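Side-chain contacts in Non-structural protein 5 (Modoc virus, PDB 2WA2), which probably methylates the cap of the viral RNA at guanine N7 and ribose 2'-O, with S-adenosylmethionine as the methyl donor: residues A69-I74 against S97-S102; L153-E158 against E228-S233; V64-A69 against L221-T226; E108-T113 against E145-D150. The protein carries 4 engineered substitutions. All blocks are in the same frame, centred on the assembly; numbering follows the deposited sequence.

Contact 1 of 4, residues A69-I74 against S97-S102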
# COMPACT_ATOMS: atom_id res chain seq x y z
N ALA A 69 7.38 0.34 9.86
CA ALA A 69 6.65 -0.55 10.75
C ALA A 69 5.62 -1.36 9.97
O ALA A 69 5.44 -2.54 10.24
CB ALA A 69 5.97 0.25 11.87
N LYS A 70 4.95 -0.72 9.00
CA LYS A 70 3.91 -1.39 8.23
C LYS A 70 4.50 -2.47 7.34
O LYS A 70 4.00 -3.59 7.34
CB LYS A 70 3.10 -0.39 7.40
CG LYS A 70 2.10 0.42 8.24
CD LYS A 70 1.58 1.69 7.54
CE LYS A 70 0.93 1.43 6.20
NZ LYS A 70 0.51 2.74 5.56
N LEU A 71 5.58 -2.15 6.62
CA LEU A 71 6.17 -3.17 5.72
C LEU A 71 6.75 -4.30 6.56
O LEU A 71 6.63 -5.45 6.18
CB LEU A 71 7.26 -2.60 4.81
CG LEU A 71 7.85 -3.56 3.78
CD1 LEU A 71 6.76 -4.24 2.96
CD2 LEU A 71 8.90 -2.88 2.90
N ALA A 72 7.36 -3.95 7.69
CA ALA A 72 7.94 -4.96 8.61
C ALA A 72 6.87 -5.93 9.12
O ALA A 72 7.10 -7.15 9.18
CB ALA A 72 8.71 -4.28 9.79
N TRP A 73 5.70 -5.38 9.47
CA TRP A 73 4.56 -6.16 9.90
C TRP A 73 4.11 -7.13 8.82
O TRP A 73 3.94 -8.32 9.10
CB TRP A 73 3.39 -5.26 10.33
CG TRP A 73 2.27 -6.01 11.02
CD1 TRP A 73 2.12 -6.18 12.38
CD2 TRP A 73 1.17 -6.69 10.40
NE1 TRP A 73 0.98 -6.92 12.63
CE2 TRP A 73 0.38 -7.25 11.44
CE3 TRP A 73 0.77 -6.89 9.06
CZ2 TRP A 73 -0.79 -7.99 11.19
CZ3 TRP A 73 -0.41 -7.62 8.81
CH2 TRP A 73 -1.17 -8.17 9.88
N ILE A 74 3.89 -6.63 7.60
CA ILE A 74 3.51 -7.47 6.47
C ILE A 74 4.57 -8.55 6.20
O ILE A 74 4.23 -9.71 5.90
CB ILE A 74 3.30 -6.62 5.20
CG1 ILE A 74 2.15 -5.61 5.41
CG2 ILE A 74 3.13 -7.54 3.94
CD1 ILE A 74 2.02 -4.59 4.30
N SER A 97 12.28 1.14 1.07
CA SER A 97 13.48 0.78 0.34
C SER A 97 14.61 0.40 1.30
O SER A 97 15.32 -0.58 1.07
CB SER A 97 13.89 1.94 -0.57
OG SER A 97 13.06 1.94 -1.72
N TYR A 98 14.74 1.16 2.37
CA TYR A 98 15.73 0.91 3.42
C TYR A 98 15.36 -0.34 4.19
O TYR A 98 16.24 -1.10 4.60
CB TYR A 98 15.87 2.11 4.35
CG TYR A 98 16.71 3.22 3.75
CD1 TYR A 98 18.09 3.04 3.56
CD2 TYR A 98 16.15 4.43 3.38
CE1 TYR A 98 18.87 4.04 2.98
CE2 TYR A 98 16.93 5.45 2.82
CZ TYR A 98 18.27 5.24 2.62
OH TYR A 98 19.03 6.24 2.06
N TYR A 99 14.06 -0.56 4.39
CA TYR A 99 13.65 -1.81 4.98
C TYR A 99 14.03 -2.99 4.09
O TYR A 99 14.72 -3.91 4.54
CB TYR A 99 12.15 -1.84 5.34
CG TYR A 99 11.82 -3.15 6.00
CD1 TYR A 99 12.12 -3.37 7.35
CD2 TYR A 99 11.27 -4.20 5.27
CE1 TYR A 99 11.85 -4.61 7.96
CE2 TYR A 99 10.99 -5.44 5.87
CZ TYR A 99 11.29 -5.63 7.20
OH TYR A 99 11.00 -6.86 7.76
N ALA A 100 13.61 -2.94 2.82
CA ALA A 100 13.91 -3.98 1.86
C ALA A 100 15.42 -4.22 1.76
O ALA A 100 15.84 -5.36 1.72
CB ALA A 100 13.34 -3.63 0.49
N ALA A 101 16.21 -3.15 1.71
CA ALA A 101 17.66 -3.25 1.53
C ALA A 101 18.40 -3.95 2.68
O ALA A 101 19.54 -4.44 2.52
CB ALA A 101 18.26 -1.86 1.26
N SER A 102 17.76 -4.00 3.85
CA SER A 102 18.32 -4.69 5.00
C SER A 102 17.96 -6.19 5.08
O SER A 102 18.46 -6.90 5.96
CB SER A 102 17.94 -3.97 6.29
OG SER A 102 16.55 -4.13 6.56
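A72 on helix 66-76 and Y99 on helix 95-101 mark the closest approach of the two backbones, their CA atoms 7.5 Å apart, and one tyrosine ring fills the seam that results. With CG of Y99 anti to the backbone N (chi1 -178°), the ring extends from its own helix to lie against two consecutive residues of the other. L71 meets the half near the root of the ring: its CD2 methyl sits 3.6 Å from Y99 CD2, and L71 CG follows at 3.8 Å from that same atom, the two side chains slanting across one another. A72 takes the outer half. Its CB is 3.6 Å from Y99 CE1, its CA is 3.7 Å from Y99 CZ, and its backbone N stands above one ring face, displaced toward the rim. The tyrosine thus packs partly on the main chain of helix 66-76, which the small alanine leaves accessible. Beyond A72 the phenolic OH hydrogen-bonds to D75, so an apolar seat is combined with a polar tether on the same helix. At the root, Y99 O accepts from both S102 N and S102 OG, the latter at 2.7 Å. The contact joins two helices on one face of the Rossmann-like sheet: S97, A100 and A101 rest on strand 106-112, while I74 rests on strand 229-232.

Contact 2 of 4, residues L153-E158 against E228-S233. With SAM (S-adenosylmethionine), chain C; SO4 (sulfate ion), chain D.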
# COMPACT_ATOMS: atom_id res chain seq x y z
N LEU A 153 7.03 -3.60 -4.99
CA LEU A 153 6.46 -2.86 -3.85
C LEU A 153 5.85 -1.59 -4.36
O LEU A 153 6.43 -0.93 -5.21
CB LEU A 153 7.54 -2.50 -2.80
CG LEU A 153 8.32 -3.66 -2.18
CD1 LEU A 153 9.27 -3.14 -1.11
CD2 LEU A 153 7.38 -4.75 -1.59
N CYS A 154 4.70 -1.19 -3.81
CA CYS A 154 4.14 0.10 -4.20
C CYS A 154 3.29 0.63 -3.08
O CYS A 154 2.39 -0.06 -2.61
CB CYS A 154 3.29 -0.05 -5.45
SG CYS A 154 2.58 1.50 -6.10
N ASP A 155 3.61 1.83 -2.62
CA ASP A 155 2.89 2.39 -1.48
C ASP A 155 2.30 3.75 -1.87
O ASP A 155 2.31 4.70 -1.08
CB ASP A 155 3.85 2.48 -0.28
CG ASP A 155 3.14 2.68 1.07
OD1 ASP A 155 1.98 2.27 1.24
OD2 ASP A 155 3.78 3.21 1.98
N ILE A 156 1.76 3.83 -3.08
CA ILE A 156 1.12 5.06 -3.56
C ILE A 156 -0.36 5.12 -3.12
O ILE A 156 -1.08 4.13 -3.20
CB ILE A 156 1.22 5.16 -5.10
CG1 ILE A 156 2.69 5.29 -5.53
CG2 ILE A 156 0.40 6.32 -5.67
CD1 ILE A 156 2.84 5.28 -7.00
N GLY A 157 -0.80 6.29 -2.67
CA GLY A 157 -2.20 6.52 -2.37
C GLY A 157 -2.24 7.54 -1.26
O GLY A 157 -1.87 7.23 -0.12
N GLU A 158 -2.59 8.77 -1.60
CA GLU A 158 -2.74 9.83 -0.61
C GLU A 158 -4.22 9.97 -0.25
O GLU A 158 -5.04 10.17 -1.12
CB GLU A 158 -2.18 11.15 -1.18
CG GLU A 158 -2.29 12.38 -0.25
CD GLU A 158 -1.66 13.66 -0.85
OE1 GLU A 158 -1.13 13.63 -2.00
OE2 GLU A 158 -1.69 14.72 -0.18
N GLU A 228 -7.00 2.06 4.11
CA GLU A 228 -5.93 1.41 3.29
C GLU A 228 -5.78 -0.06 3.63
O GLU A 228 -5.80 -0.47 4.79
CB GLU A 228 -4.55 2.10 3.43
CG GLU A 228 -3.95 1.90 4.83
CD GLU A 228 -2.78 2.82 5.13
OE1 GLU A 228 -2.53 3.73 4.32
OE2 GLU A 228 -2.13 2.63 6.19
N MET A 229 -5.68 -0.86 2.58
CA MET A 229 -5.33 -2.28 2.74
C MET A 229 -4.22 -2.62 1.73
O MET A 229 -3.88 -1.81 0.85
CB MET A 229 -6.58 -3.14 2.56
CG MET A 229 -7.59 -2.90 3.69
SD MET A 229 -9.17 -3.73 3.43
CE MET A 229 -8.69 -5.48 3.64
N TYR A 230 -3.60 -3.79 1.88
CA TYR A 230 -2.42 -4.12 1.10
C TYR A 230 -2.63 -5.37 0.28
O TYR A 230 -2.98 -6.41 0.82
CB TYR A 230 -1.17 -4.20 1.96
CG TYR A 230 -0.73 -2.80 2.36
CD1 TYR A 230 0.17 -2.09 1.57
CD2 TYR A 230 -1.27 -2.18 3.49
CE1 TYR A 230 0.56 -0.79 1.91
CE2 TYR A 230 -0.89 -0.86 3.83
CZ TYR A 230 0.02 -0.19 3.03
OH TYR A 230 0.38 1.12 3.33
N PHE A 231 -2.45 -5.25 -1.03
CA PHE A 231 -2.63 -6.39 -1.91
C PHE A 231 -1.27 -7.07 -1.94
O PHE A 231 -0.28 -6.48 -2.41
CB PHE A 231 -3.09 -5.94 -3.31
CG PHE A 231 -3.22 -7.06 -4.32
CD1 PHE A 231 -4.14 -8.10 -4.13
CD2 PHE A 231 -2.44 -7.07 -5.48
CE1 PHE A 231 -4.28 -9.14 -5.06
CE2 PHE A 231 -2.56 -8.12 -6.44
CZ PHE A 231 -3.47 -9.16 -6.22
N VAL A 232 -1.24 -8.32 -1.45
CA VAL A 232 0.02 -9.00 -1.16
C VAL A 232 0.07 -10.42 -1.80
O VAL A 232 -0.96 -11.07 -1.98
CB VAL A 232 0.30 -9.07 0.39
CG1 VAL A 232 0.45 -7.66 1.06
CG2 VAL A 232 -0.79 -9.88 1.11
N SER A 233 1.27 -10.86 -2.15
CA SER A 233 1.45 -12.14 -2.80
C SER A 233 1.44 -13.32 -1.82
O SER A 233 1.09 -14.42 -2.22
CB SER A 233 2.77 -12.16 -3.61
OG SER A 233 3.82 -11.67 -2.83
N SAM C . 6.51 3.67 1.44
CA SAM C . 6.80 5.11 1.74
C SAM C . 7.82 5.22 2.88
O SAM C . 8.06 4.22 3.57
OXT SAM C . 8.41 6.28 3.16
CB SAM C . 5.52 5.84 2.11
CG SAM C . 4.56 6.05 0.94
SD SAM C . 5.07 7.54 0.07
CE SAM C . 4.14 8.76 1.05
C5' SAM C . 4.01 7.54 -1.38
C4' SAM C . 4.73 8.37 -2.44
O4' SAM C . 4.30 8.08 -3.74
C3' SAM C . 4.48 9.87 -2.24
O3' SAM C . 5.67 10.43 -1.74
C2' SAM C . 4.17 10.42 -3.62
O2' SAM C . 4.98 11.54 -3.88
C1' SAM C . 4.55 9.23 -4.52
N9 SAM C . 3.79 9.20 -5.77
C8 SAM C . 2.45 9.43 -5.92
N7 SAM C . 2.13 9.29 -7.21
C5 SAM C . 3.28 8.98 -7.88
C6 SAM C . 3.54 8.73 -9.22
N6 SAM C . 2.60 8.79 -10.15
N1 SAM C . 4.83 8.40 -9.59
C2 SAM C . 5.84 8.34 -8.67
N3 SAM C . 5.61 8.59 -7.33
C4 SAM C . 4.32 8.91 -6.97
S SO4 D . -1.75 9.89 -4.94
O1 SO4 D . -2.81 9.38 -4.07
O2 SO4 D . -1.74 9.07 -6.17
O3 SO4 D . -2.01 11.30 -5.26
O4 SO4 D . -0.44 9.79 -4.28
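D155 and Y230 meet through a single hydrogen bond, the phenol OH of Y230 donating to D155 OD1 at 2.9 Å. The hydroxyl reaches the syn side of the carboxylate, 21° out of its plane, while OD1 itself lies in the plane of the tyrosine ring, at its edge. Carboxylate and ring are turned 42° against each other. The second carboxylate oxygen is taken by the cofactor: the amino N of S-adenosylmethionine donates to D155 OD2 at 2.8 Å. With one oxygen held by protein and the other by ligand, rotation of the group about its CB-CG bond is restrained. Next along the chain, I156 CG1 lies 3.7 Å from the cofactor's O4', and E158 N donates to O1 of a sulfate at 2.6 Å, an ion probably left by the crystallisation liquor. Farther out, E228 forms salt bridges with K70 and K192, and K70 also reaches Y230 OH weakly. K70, D155, K192 and E228 together recall the K-D-K-E tetrad of FtsJ-like 2'-O-methyltransferases. D155 follows directly on strand 151-154 and Y230 belongs to strand 229-232; strand 188-193 runs between them, its K192 touching both side chains.

Contact 3 of 4, residues V64-A69 against L221-T226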
# COMPACT_ATOMS: atom_id res chain seq x y z
N VAL A 64 10.97 2.84 13.48
CA VAL A 64 10.62 4.19 13.93
C VAL A 64 9.64 4.87 12.95
O VAL A 64 8.68 5.51 13.37
CB VAL A 64 11.90 5.06 14.22
CG1 VAL A 64 11.56 6.30 15.05
CG2 VAL A 64 12.95 4.24 14.98
N SER A 65 9.88 4.73 11.65
CA SER A 65 8.96 5.20 10.61
C SER A 65 7.66 4.38 10.59
O SER A 65 7.67 3.16 10.79
CB SER A 65 9.66 5.11 9.25
OG SER A 65 8.77 5.25 8.17
N ARG A 66 6.53 5.06 10.35
CA ARG A 66 5.26 4.37 10.15
C ARG A 66 5.36 3.42 8.96
O ARG A 66 4.88 2.30 9.04
CB ARG A 66 4.11 5.35 9.93
CG ARG A 66 3.37 5.73 11.21
CD ARG A 66 1.91 6.16 10.92
NE ARG A 66 0.96 5.48 11.82
CZ ARG A 66 0.72 5.85 13.08
NH1 ARG A 66 1.34 6.90 13.61
NH2 ARG A 66 -0.16 5.17 13.82
N GLY A 67 6.03 3.88 7.89
CA GLY A 67 6.23 3.10 6.65
C GLY A 67 7.03 1.85 6.94
O GLY A 67 6.66 0.75 6.50
N THR A 68 8.11 2.01 7.69
CA THR A 68 8.94 0.88 8.08
C THR A 68 8.12 -0.14 8.87
O THR A 68 8.15 -1.33 8.56
CB THR A 68 10.14 1.33 8.91
OG1 THR A 68 10.99 2.15 8.10
CG2 THR A 68 10.96 0.14 9.43
N ALA A 69 7.38 0.34 9.86
CA ALA A 69 6.65 -0.55 10.75
C ALA A 69 5.62 -1.36 9.97
O ALA A 69 5.44 -2.54 10.24
CB ALA A 69 5.97 0.25 11.87
N LEU A 221 -1.51 -1.65 12.36
CA LEU A 221 -0.81 -0.38 12.53
C LEU A 221 -1.41 0.78 11.72
O LEU A 221 -1.13 1.95 12.01
CB LEU A 221 0.66 -0.53 12.14
CG LEU A 221 1.52 -1.44 13.03
CD1 LEU A 221 2.79 -1.81 12.32
CD2 LEU A 221 1.89 -0.68 14.24
N SER A 222 -2.20 0.48 10.68
CA SER A 222 -2.86 1.57 9.95
C SER A 222 -3.82 2.30 10.87
O SER A 222 -4.52 1.68 11.67
CB SER A 222 -3.65 1.04 8.75
OG SER A 222 -2.79 0.54 7.76
N ARG A 223 -3.90 3.63 10.71
CA ARG A 223 -4.80 4.45 11.52
C ARG A 223 -6.26 4.27 11.11
O ARG A 223 -6.56 3.91 9.96
CB ARG A 223 -4.41 5.92 11.44
CG ARG A 223 -3.04 6.25 12.02
CD ARG A 223 -2.96 7.77 12.14
NE ARG A 223 -1.65 8.25 12.54
CZ ARG A 223 -0.82 8.92 11.74
NH1 ARG A 223 -1.18 9.20 10.49
NH2 ARG A 223 0.36 9.32 12.20
N ASN A 224 -7.17 4.55 12.02
CA ASN A 224 -8.58 4.33 11.71
C ASN A 224 -9.10 5.33 10.68
O ASN A 224 -10.14 5.10 10.07
CB ASN A 224 -9.44 4.39 12.96
CG ASN A 224 -9.09 3.31 13.99
OD1 ASN A 224 -8.78 2.17 13.65
ND2 ASN A 224 -9.16 3.68 15.27
N SER A 225 -8.36 6.42 10.49
CA SER A 225 -8.71 7.46 9.51
C SER A 225 -8.35 7.11 8.06
O SER A 225 -8.54 7.92 7.15
CB SER A 225 -7.99 8.76 9.91
OG SER A 225 -6.63 8.44 10.17
N THR A 226 -7.80 5.90 7.84
CA THR A 226 -7.62 5.42 6.47
C THR A 226 -8.14 3.99 6.38
O THR A 226 -7.94 3.22 7.30
CB THR A 226 -6.13 5.45 6.03
OG1 THR A 226 -6.01 4.83 4.75
CG2 THR A 226 -5.20 4.73 7.04
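R66 and R223 are brought together by unlike side-chain shapes. R66 leaves its helix with chi1 at -93°, well away from a staggered value, and bends at chi3 (132°), whereas R223 runs extended from CG to NE after placing CG anti to its carbonyl carbon. The two chains cross at about a right angle. R223 NE comes to lie over the centre of the R66 guanidinium, 3.4 Å from R66 CZ, while R66 NE stands above the rim of the R223 group. With the planes 44° apart, the overlap is an inclined one rather than a parallel stack. R66 NH1 and R223 NH2 approach to 3.0 Å, but both are donors and form no bond; for an exposed arginine that exact spacing deserves caution. R37 brings a further like charge near R223 NH1. Such a basic cluster, with the R66 side chain about 8 Å from the bound cofactor, would suit an anionic partner such as RNA.

Beneath the arginines the contact is apolar. L221 CD1 packs on A69, 3.8 Å from its CB and 3.4 Å from its carbonyl O, and it also touches W73 one turn on. S65 serves as N-cap, its OG accepting weakly from G67 N and T68 N. The contact therefore joins the first turn of helix 66-76 to the loop between strands 215-217 and 229-232, a loop whose far end, through N224 and S225, rests against the region of helix 30-38.

Contact 4 of 4, residues E108-T113 against E145-D150. With SAM (S-adenosylmethionine), chain C.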
# COMPACT_ATOMS: atom_id res chain seq x y z
N GLU A 108 19.21 -6.04 -4.71
CA GLU A 108 19.23 -4.60 -5.01
C GLU A 108 17.84 -3.99 -4.88
O GLU A 108 16.82 -4.70 -4.96
CB GLU A 108 19.78 -4.36 -6.42
CG GLU A 108 18.91 -4.93 -7.51
CD GLU A 108 19.45 -4.69 -8.90
OE1 GLU A 108 20.46 -3.96 -9.05
OE2 GLU A 108 18.87 -5.26 -9.85
N VAL A 109 17.79 -2.68 -4.67
CA VAL A 109 16.52 -1.98 -4.59
C VAL A 109 16.54 -0.79 -5.55
O VAL A 109 17.43 0.04 -5.49
CB VAL A 109 16.21 -1.50 -3.15
CG1 VAL A 109 14.84 -0.83 -3.10
CG2 VAL A 109 16.24 -2.66 -2.19
N LYS A 110 15.60 -0.78 -6.47
CA LYS A 110 15.42 0.28 -7.39
C LYS A 110 14.14 1.03 -6.97
O LYS A 110 13.00 0.50 -7.09
CB LYS A 110 15.32 -0.29 -8.80
CG LYS A 110 16.59 -1.08 -9.23
CD LYS A 110 16.46 -1.45 -10.69
CE LYS A 110 17.66 -2.20 -11.23
NZ LYS A 110 17.40 -2.59 -12.69
N ALA A 111 14.35 2.24 -6.47
CA ALA A 111 13.32 3.06 -5.82
C ALA A 111 12.99 4.31 -6.68
O ALA A 111 13.89 4.97 -7.21
CB ALA A 111 13.81 3.47 -4.43
N TYR A 112 11.70 4.60 -6.83
CA TYR A 112 11.23 5.65 -7.74
C TYR A 112 10.15 6.49 -7.08
O TYR A 112 9.24 5.96 -6.44
CB TYR A 112 10.68 5.01 -9.04
CG TYR A 112 11.71 4.19 -9.76
CD1 TYR A 112 12.59 4.79 -10.67
CD2 TYR A 112 11.85 2.82 -9.50
CE1 TYR A 112 13.57 4.03 -11.33
CE2 TYR A 112 12.83 2.04 -10.17
CZ TYR A 112 13.67 2.66 -11.06
OH TYR A 112 14.64 1.92 -11.72
N THR A 113 10.23 7.82 -7.24
CA THR A 113 9.18 8.67 -6.71
C THR A 113 9.12 10.01 -7.46
O THR A 113 10.09 10.41 -8.12
CB THR A 113 9.34 8.85 -5.17
OG1 THR A 113 8.07 9.16 -4.58
CG2 THR A 113 10.42 9.88 -4.82
N GLU A 145 8.09 2.14 -17.97
CA GLU A 145 8.16 0.82 -18.55
C GLU A 145 8.52 -0.20 -17.45
O GLU A 145 9.53 -0.03 -16.74
CB GLU A 145 9.23 0.87 -19.65
CG GLU A 145 9.64 -0.47 -20.23
CD GLU A 145 8.71 -0.95 -21.31
OE1 GLU A 145 9.06 -1.94 -21.98
OE2 GLU A 145 7.62 -0.36 -21.49
N PRO A 146 7.69 -1.25 -17.28
CA PRO A 146 8.09 -2.27 -16.30
C PRO A 146 9.39 -2.90 -16.75
O PRO A 146 9.66 -2.94 -17.97
CB PRO A 146 6.95 -3.31 -16.38
CG PRO A 146 5.83 -2.60 -17.00
CD PRO A 146 6.44 -1.61 -17.95
N PHE A 147 10.20 -3.34 -15.79
CA PHE A 147 11.40 -4.10 -16.09
C PHE A 147 11.53 -5.24 -15.11
O PHE A 147 10.66 -5.41 -14.24
CB PHE A 147 12.64 -3.21 -16.06
CG PHE A 147 12.83 -2.49 -14.76
CD1 PHE A 147 13.28 -3.18 -13.63
CD2 PHE A 147 12.57 -1.14 -14.65
CE1 PHE A 147 13.45 -2.54 -12.44
CE2 PHE A 147 12.75 -0.48 -13.45
CZ PHE A 147 13.18 -1.18 -12.34
N GLN A 148 12.63 -6.00 -15.24
CA GLN A 148 12.90 -7.17 -14.41
C GLN A 148 12.95 -6.89 -12.91
O GLN A 148 13.73 -6.08 -12.42
CB GLN A 148 14.20 -7.87 -14.87
CG GLN A 148 14.29 -9.38 -14.55
CD GLN A 148 14.47 -9.69 -13.07
OE1 GLN A 148 15.35 -9.12 -12.40
NE2 GLN A 148 13.63 -10.59 -12.54
N ALA A 149 12.09 -7.60 -12.17
CA ALA A 149 12.06 -7.49 -10.72
C ALA A 149 11.47 -8.74 -10.15
O ALA A 149 10.49 -9.27 -10.69
CB ALA A 149 11.21 -6.26 -10.25
N ASP A 150 12.04 -9.17 -9.02
CA ASP A 150 11.57 -10.33 -8.29
C ASP A 150 10.53 -9.99 -7.23
O ASP A 150 9.77 -10.89 -6.78
CB ASP A 150 12.76 -11.01 -7.65
CG ASP A 150 13.82 -11.35 -8.68
OD1 ASP A 150 13.56 -12.28 -9.46
OD2 ASP A 150 14.85 -10.64 -8.74
N SAM C . 6.51 3.67 1.44
CA SAM C . 6.80 5.11 1.74
C SAM C . 7.82 5.22 2.88
O SAM C . 8.06 4.22 3.57
OXT SAM C . 8.41 6.28 3.16
CB SAM C . 5.52 5.84 2.11
CG SAM C . 4.56 6.05 0.94
SD SAM C . 5.07 7.54 0.07
CE SAM C . 4.14 8.76 1.05
C5' SAM C . 4.01 7.54 -1.38
C4' SAM C . 4.73 8.37 -2.44
O4' SAM C . 4.30 8.08 -3.74
C3' SAM C . 4.48 9.87 -2.24
O3' SAM C . 5.67 10.43 -1.74
C2' SAM C . 4.17 10.42 -3.62
O2' SAM C . 4.98 11.54 -3.88
C1' SAM C . 4.55 9.23 -4.52
N9 SAM C . 3.79 9.20 -5.77
C8 SAM C . 2.45 9.43 -5.92
N7 SAM C . 2.13 9.29 -7.21
C5 SAM C . 3.28 8.98 -7.88
C6 SAM C . 3.54 8.73 -9.22
N6 SAM C . 2.60 8.79 -10.15
N1 SAM C . 4.83 8.40 -9.59
C2 SAM C . 5.84 8.34 -8.67
N3 SAM C . 5.61 8.59 -7.33
C4 SAM C . 4.32 8.91 -6.97
O HOH W 1 16.01 -5.02 -13.25
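K110 reaches F147 by a chain that is extended beyond CG and can be followed outward atom by atom. From CB, which points toward the loop 145-150, CG is set anti to the carbonyl carbon (chi1 -61°) and carries the chain away from strand 106-112. CD makes the apolar touch, 3.6 Å from F147 CE1. CE makes no close contact and carries NZ to a place 4.5 Å from the ring centroid, 33° off the normal: a cation-pi contact, but displaced from the centre toward CE1, the ring atom nearest the ammonium. The same NZ donates to a water at 2.9 Å, and this water in turn donates to Q148 O at 2.6 Å, so that strand and loop are bridged a second time, beside the ring.

Y112, two residues along the strand, and F147 approach each other from opposite directions. The tyrosine OH is 3.5 Å from F147 CZ, and Y112 CE2 lies in the plane of the phenylalanine ring, at the edge, 3.9 Å from that same CZ. W180 adds an edge-to-face contact to F147, and N184 bonds to the loop backbone at F147 O and A149 N. Next to Y112 in the chain, T113 OG1 touches C1' of S-adenosylmethionine. Chemically, the lysine divides its work between aliphatic packing, an off-centre pi interaction and a water bridge, a mixture that implies a hydrated, partly open junction held by several modest forces.

In the fold
The four contacts grade from core to surface. Contact 2 is buried, its centre about 2 Å from that of the chain, and relies on a direct hydrogen bond between polar groups; contact 4, centred about 16 Å from the chain centre, trades this for a cation, an aromatic ring and a water. Contacts 1 and 3 are intermediate and share helix 66-76, the first pressing it against another helix with apolar atoms, the second pairing an apolar floor with two arginines nearer the surface. K70 of that helix and S222 of the loop in contact 3 both bond to E228 of contact 2. Contacts 2 and 4 reach the same sheet, and both touch the cofactor, through D155 and T113.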